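Local coordinates for beta-galactosidase/beta-glucuronidase (Faecalibacterium prausnitzii L2-6, PDB 6MVF), which binds flavin mononucleotide and, as a family 2 glycoside hydrolase of the human gut microbiome, probably cleaves beta-glucuronides, at residues A[30-43]-A[66-78]. Residues are numbered along the deposited sequence; the frame is centred on the assembly and turned at random.
Sequences LNEGWTLRFPKGER and YLRTTGVYSRTFK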
loop_
_atom_site.group_PDB
_atom_site.type_symbol
_atom_site.label_atom_id
_atom_site.label_comp_id
_atom_site.label_asym_id
_atom_site.label_seq_id
_atom_site.Cartn_x
_atom_site.Cartn_y
_atom_site.Cartn_z
ATOM N N LEU A 30 15.496 4.716 -16.173
ATOM C CA LEU A 30 16.377 5.871 -16.237
ATOM C C LEU A 30 15.558 7.119 -16.513
ATOM O O LEU A 30 15.871 7.870 -17.440
ATOM C CB LEU A 30 17.418 5.719 -17.338
ATOM C CG LEU A 30 18.456 4.622 -17.284
ATOM C CD1 LEU A 30 19.041 4.480 -18.692
ATOM C CD2 LEU A 30 19.525 4.987 -16.276
ATOM N N ASN A 31 14.498 7.346 -15.750
ATOM C CA ASN A 31 13.652 8.497 -16.031
ATOM C C ASN A 31 14.110 9.766 -15.323
ATOM O O ASN A 31 13.686 10.859 -15.711
ATOM C CB ASN A 31 12.200 8.175 -15.658
ATOM C CG ASN A 31 11.520 7.247 -16.677
ATOM O OD1 ASN A 31 12.123 6.843 -17.682
ATOM N ND2 ASN A 31 10.255 6.917 -16.421
ATOM N N GLU A 32 14.969 9.651 -14.314
ATOM C CA GLU A 32 15.381 10.778 -13.491
ATOM C C GLU A 32 16.718 11.353 -13.947
ATOM O O GLU A 32 17.511 10.689 -14.614
ATOM C CB GLU A 32 15.477 10.355 -12.028
ATOM C CG GLU A 32 14.133 10.124 -11.390
ATOM C CD GLU A 32 14.188 9.063 -10.316
ATOM O OE1 GLU A 32 15.165 8.269 -10.308
ATOM O OE2 GLU A 32 13.252 9.025 -9.481
ATOM N N GLY A 33 16.951 12.610 -13.579
ATOM C CA GLY A 33 18.286 13.183 -13.650
ATOM C C GLY A 33 18.749 13.687 -15.000
ATOM O O GLY A 33 19.937 13.577 -15.328
ATOM N N TRP A 34 17.855 14.266 -15.788
ATOM C CA TRP A 34 18.179 14.679 -17.141
ATOM C C TRP A 34 18.325 16.190 -17.203
ATOM O O TRP A 34 17.620 16.932 -16.509
ATOM C CB TRP A 34 17.099 14.236 -18.146
ATOM C CG TRP A 34 16.941 12.759 -18.279
ATOM C CD1 TRP A 34 16.200 11.934 -17.474
ATOM C CD2 TRP A 34 17.527 11.919 -19.282
ATOM N NE1 TRP A 34 16.291 10.639 -17.919
ATOM C CE2 TRP A 34 17.095 10.601 -19.028
ATOM C CE3 TRP A 34 18.363 12.154 -20.377
ATOM C CZ2 TRP A 34 17.474 9.524 -19.827
ATOM C CZ3 TRP A 34 18.744 11.081 -21.170
ATOM C CH2 TRP A 34 18.299 9.784 -20.892
ATOM N N THR A 35 19.237 16.636 -18.056
ATOM C CA THR A 35 19.291 18.022 -18.478
ATOM C C THR A 35 18.877 18.102 -19.934
ATOM O O THR A 35 19.375 17.334 -20.765
ATOM C CB THR A 35 20.689 18.598 -18.289
ATOM O OG1 THR A 35 21.080 18.364 -16.943
ATOM C CG2 THR A 35 20.682 20.095 -18.542
ATOM N N LEU A 36 17.949 19.007 -20.226
ATOM C CA LEU A 36 17.511 19.286 -21.586
ATOM C C LEU A 36 18.143 20.590 -22.047
ATOM O O LEU A 36 17.891 21.643 -21.452
ATOM C CB LEU A 36 15.991 19.388 -21.659
ATOM C CG LEU A 36 15.440 19.728 -23.035
ATOM C CD1 LEU A 36 15.882 18.681 -24.033
ATOM C CD2 LEU A 36 13.946 19.805 -22.979
ATOM N N ARG A 37 18.969 20.519 -23.087
ATOM C CA ARG A 37 19.518 21.699 -23.743
ATOM C C ARG A 37 18.911 21.845 -25.132
ATOM O O ARG A 37 18.401 20.883 -25.719
ATOM C CB ARG A 37 21.047 21.634 -23.853
ATOM C CG ARG A 37 21.758 21.609 -22.530
ATOM C CD ARG A 37 23.239 21.403 -22.720
ATOM N NE ARG A 37 23.939 21.432 -21.445
ATOM C CZ ARG A 37 24.346 20.351 -20.797
ATOM N NH1 ARG A 37 24.125 19.157 -21.315
ATOM N NH2 ARG A 37 24.968 20.458 -19.630
ATOM N N PHE A 38 18.968 23.072 -25.646
ATOM C CA PHE A 38 18.494 23.394 -26.993
ATOM C C PHE A 38 19.639 24.027 -27.768
ATOM O O PHE A 38 19.961 25.208 -27.550
ATOM C CB PHE A 38 17.286 24.327 -26.940
ATOM C CG PHE A 38 16.026 23.654 -26.459
ATOM C CD1 PHE A 38 15.703 23.633 -25.111
ATOM C CD2 PHE A 38 15.169 23.027 -27.354
ATOM C CE1 PHE A 38 14.544 23.002 -24.661
ATOM C CE2 PHE A 38 14.008 22.395 -26.908
ATOM C CZ PHE A 38 13.706 22.381 -25.556
ATOM N N PRO A 39 20.283 23.287 -28.677
ATOM C CA PRO A 39 21.480 23.820 -29.355
ATOM C C PRO A 39 21.249 25.115 -30.122
ATOM O O PRO A 39 22.172 25.928 -30.206
ATOM C CB PRO A 39 21.887 22.679 -30.297
ATOM C CG PRO A 39 21.298 21.469 -29.703
ATOM C CD PRO A 39 19.998 21.899 -29.068
ATOM N N LYS A 40 20.066 25.333 -30.691
ATOM C CA LYS A 40 19.758 26.586 -31.372
ATOM C C LYS A 40 19.277 27.676 -30.410
ATOM O O LYS A 40 18.743 28.695 -30.866
ATOM C CB LYS A 40 18.716 26.354 -32.476
ATOM C CG LYS A 40 19.215 25.569 -33.687
ATOM C CD LYS A 40 18.083 24.795 -34.392
ATOM C CE LYS A 40 17.047 25.710 -35.065
ATOM N NZ LYS A 40 15.683 25.062 -35.332
ATOM N N GLY A 41 19.421 27.466 -29.101
ATOM C CA GLY A 41 19.283 28.510 -28.098
ATOM C C GLY A 41 17.886 29.007 -27.785
ATOM O O GLY A 41 17.754 30.069 -27.170
ATOM N N GLU A 42 16.834 28.279 -28.159
ATOM C CA GLU A 42 15.488 28.801 -27.936
ATOM C C GLU A 42 15.075 28.762 -26.474
ATOM O O GLU A 42 14.083 29.402 -26.114
ATOM C CB GLU A 42 14.468 28.021 -28.758
ATOM C CG GLU A 42 14.686 28.090 -30.251
ATOM C CD GLU A 42 15.152 26.764 -30.831
ATOM O OE1 GLU A 42 15.926 26.052 -30.133
ATOM O OE2 GLU A 42 14.739 26.438 -31.978
ATOM N N ARG A 43 15.780 28.006 -25.634
ATOM C CA ARG A 43 15.426 27.888 -24.223
ATOM C C ARG A 43 16.694 27.642 -23.431
ATOM O O ARG A 43 17.572 26.904 -23.879
ATOM C CB ARG A 43 14.424 26.751 -23.945
ATOM C CG ARG A 43 12.993 27.106 -24.298
ATOM C CD ARG A 43 11.997 26.000 -24.023
ATOM N NE ARG A 43 10.734 26.288 -24.713
ATOM C CZ ARG A 43 9.730 25.422 -24.834
ATOM N NH1 ARG A 43 9.840 24.204 -24.302
ATOM N NH2 ARG A 43 8.623 25.766 -25.492
ATOM N N TYR A 66 4.043 26.155 -31.936
ATOM C CA TYR A 66 4.728 25.409 -30.879
ATOM C C TYR A 66 6.151 25.118 -31.331
ATOM O O TYR A 66 6.407 24.918 -32.524
ATOM C CB TYR A 66 4.014 24.096 -30.504
ATOM C CG TYR A 66 3.903 23.035 -31.597
ATOM C CD1 TYR A 66 2.876 23.073 -32.538
ATOM C CD2 TYR A 66 4.795 21.975 -31.659
ATOM C CE1 TYR A 66 2.755 22.097 -33.520
ATOM C CE2 TYR A 66 4.679 20.990 -32.644
ATOM C CZ TYR A 66 3.657 21.062 -33.571
ATOM O OH TYR A 66 3.545 20.088 -34.537
ATOM N N LEU A 67 7.078 25.087 -30.368
ATOM C CA LEU A 67 8.496 24.989 -30.703
ATOM C C LEU A 67 8.785 23.635 -31.340
ATOM O O LEU A 67 8.717 22.594 -30.674
ATOM C CB LEU A 67 9.358 25.210 -29.461
ATOM C CG LEU A 67 10.868 24.917 -29.569
ATOM C CD1 LEU A 67 11.564 25.800 -30.605
ATOM C CD2 LEU A 67 11.537 25.038 -28.202
ATOM N N ARG A 68 9.106 23.641 -32.632
ATOM C CA ARG A 68 9.626 22.461 -33.313
ATOM C C ARG A 68 11.111 22.686 -33.565
ATOM O O ARG A 68 11.496 23.725 -34.111
ATOM C CB ARG A 68 8.874 22.184 -34.619
ATOM C CG ARG A 68 7.346 22.174 -34.442
ATOM C CD ARG A 68 6.616 21.818 -35.731
ATOM N NE ARG A 68 7.096 20.529 -36.216
ATOM C CZ ARG A 68 6.557 19.845 -37.216
ATOM N NH1 ARG A 68 5.501 20.336 -37.859
ATOM N NH2 ARG A 68 7.078 18.669 -37.565
ATOM N N THR A 69 11.939 21.725 -33.140
ATOM C CA THR A 69 13.390 21.906 -33.111
ATOM C C THR A 69 14.095 20.666 -32.577
ATOM O O THR A 69 13.472 19.619 -32.377
ATOM C CB THR A 69 13.783 23.101 -32.241
ATOM O OG1 THR A 69 15.162 23.427 -32.463
ATOM C CG2 THR A 69 13.555 22.787 -30.740
ATOM N N THR A 70 15.381 20.785 -32.295
ATOM C CA THR A 70 16.141 19.706 -31.687
ATOM C C THR A 70 16.427 20.025 -30.224
ATOM O O THR A 70 17.013 21.068 -29.911
ATOM C CB THR A 70 17.430 19.461 -32.460
ATOM O OG1 THR A 70 17.097 19.246 -33.844
ATOM C CG2 THR A 70 18.164 18.237 -31.874
ATOM N N GLY A 71 15.984 19.135 -29.340
ATOM C CA GLY A 71 16.344 19.158 -27.930
ATOM C C GLY A 71 17.242 17.973 -27.617
ATOM O O GLY A 71 16.981 16.852 -28.061
ATOM N N VAL A 72 18.310 18.237 -26.870
ATOM C CA VAL A 72 19.272 17.224 -26.454
ATOM C C VAL A 72 19.043 16.943 -24.979
ATOM O O VAL A 72 19.136 17.852 -24.140
ATOM C CB VAL A 72 20.720 17.673 -26.705
ATOM C CG1 VAL A 72 21.709 16.608 -26.232
ATOM C CG2 VAL A 72 20.913 17.934 -28.165
ATOM N N TYR A 73 18.724 15.690 -24.671
ATOM C CA TYR A 73 18.630 15.196 -23.304
ATOM C C TYR A 73 19.939 14.501 -22.968
ATOM O O TYR A 73 20.527 13.832 -23.822
ATOM C CB TYR A 73 17.466 14.194 -23.122
ATOM C CG TYR A 73 16.037 14.704 -23.364
ATOM C CD1 TYR A 73 15.480 14.733 -24.644
ATOM C CD2 TYR A 73 15.238 15.103 -22.300
ATOM C CE1 TYR A 73 14.181 15.168 -24.860
ATOM C CE2 TYR A 73 13.941 15.542 -22.500
ATOM C CZ TYR A 73 13.412 15.578 -23.785
ATOM O OH TYR A 73 12.107 16.022 -23.960
ATOM N N SER A 74 20.387 14.637 -21.723
ATOM C CA SER A 74 21.567 13.895 -21.305
ATOM C C SER A 74 21.515 13.656 -19.807
ATOM O O SER A 74 20.973 14.470 -19.052
ATOM C CB SER A 74 22.870 14.616 -21.679
ATOM O OG SER A 74 23.061 15.744 -20.855
ATOM N N ARG A 75 22.084 12.525 -19.392
ATOM C CA ARG A 75 22.183 12.151 -17.987
ATOM C C ARG A 75 23.326 11.162 -17.829
ATOM O O ARG A 75 23.902 10.688 -18.810
ATOM C CB ARG A 75 20.877 11.546 -17.464
ATOM C CG ARG A 75 20.623 10.124 -17.916
ATOM C CD ARG A 75 19.596 9.474 -17.009
ATOM N NE ARG A 75 20.249 8.720 -15.945
ATOM C CZ ARG A 75 19.624 8.178 -14.908
ATOM N NH1 ARG A 75 18.317 8.303 -14.763
ATOM N NH2 ARG A 75 20.315 7.509 -14.009
ATOM N N THR A 76 23.633 10.838 -16.573
ATOM C CA THR A 76 24.680 9.887 -16.222
ATOM C C THR A 76 24.064 8.586 -15.713
ATOM O O THR A 76 22.956 8.582 -15.173
ATOM C CB THR A 76 25.612 10.518 -15.188
ATOM O OG1 THR A 76 26.338 11.561 -15.839
ATOM C CG2 THR A 76 26.603 9.506 -14.599
ATOM N N PHE A 77 24.752 7.465 -15.942
ATOM C CA PHE A 77 24.275 6.179 -15.441
ATOM C C PHE A 77 25.461 5.282 -15.108
ATOM O O PHE A 77 26.554 5.437 -15.663
ATOM C CB PHE A 77 23.312 5.483 -16.428
ATOM C CG PHE A 77 23.950 4.998 -17.714
ATOM C CD1 PHE A 77 24.081 5.835 -18.812
ATOM C CD2 PHE A 77 24.366 3.683 -17.846
ATOM C CE1 PHE A 77 24.639 5.368 -20.004
ATOM C CE2 PHE A 77 24.930 3.222 -19.047
ATOM C CZ PHE A 77 25.056 4.063 -20.117
ATOM N N LYS A 78 25.241 4.364 -14.170
ATOM C CA LYS A 78 26.251 3.381 -13.818
ATOM C C LYS A 78 26.063 2.153 -14.687
ATOM O O LYS A 78 24.933 1.770 -14.997
ATOM C CB LYS A 78 26.173 2.993 -12.339
ATOM C CG LYS A 78 26.373 4.161 -11.399
ATOM C CD LYS A 78 27.442 3.865 -10.345
ATOM C CE LYS A 78 28.304 5.096 -10.037
ATOM N NZ LYS A 78 27.473 6.308 -9.752
HETATM O O HOH W 1 16.022 7.103 -12.927
HETATM O O HOH W 2 17.281 24.001 -30.151
#
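Arg75 lays its aliphatic chain over one face of the Trp34 indole, with CG 3.5 Å from the centroid of the six-membered ring and almost on its normal, a CH-pi contact. A bend at chi3 (-95°) then turns the guanidinium steeply to the indole, 73° between planes. Leu30 CD2 lies over the centre of that guanidinium, and NE and NH2 both hold Thr76 O, which fixes the group's rotation. The indole is pinned in turn by Trp34 NE1, which donates in the ring plane to Leu30 O (2.8 Å). On the same side of the sheet as Trp34, Leu36 CD1 sits squarely over the Tyr73 ring, 3.8 Å from its centroid, while Tyr73 OH bonds to His52. Strands 34-37 and 70-78 are antiparallel neighbours in the jelly-roll-like sugar-binding domain of family 2 glycosidases; the Thr35-Ser74 and Arg37-Val72 pairs are hydrogen-bonded, with Thr35 N to Ser74 O at 2.9 Å. Beyond Leu36, the Phe38 ring meets Thr69 CG2 at its edge, and Leu67 CD2 lies over one face of the Arg43 guanidinium, whose NH1 is hydrogen-bonded to Trp54 O and NH2 salt-bridged to Asp58. Where the turn from Phe38 to Gly41 reverses the chain, a water joins Lys40 N and Glu42 OE1 to Thr70 O.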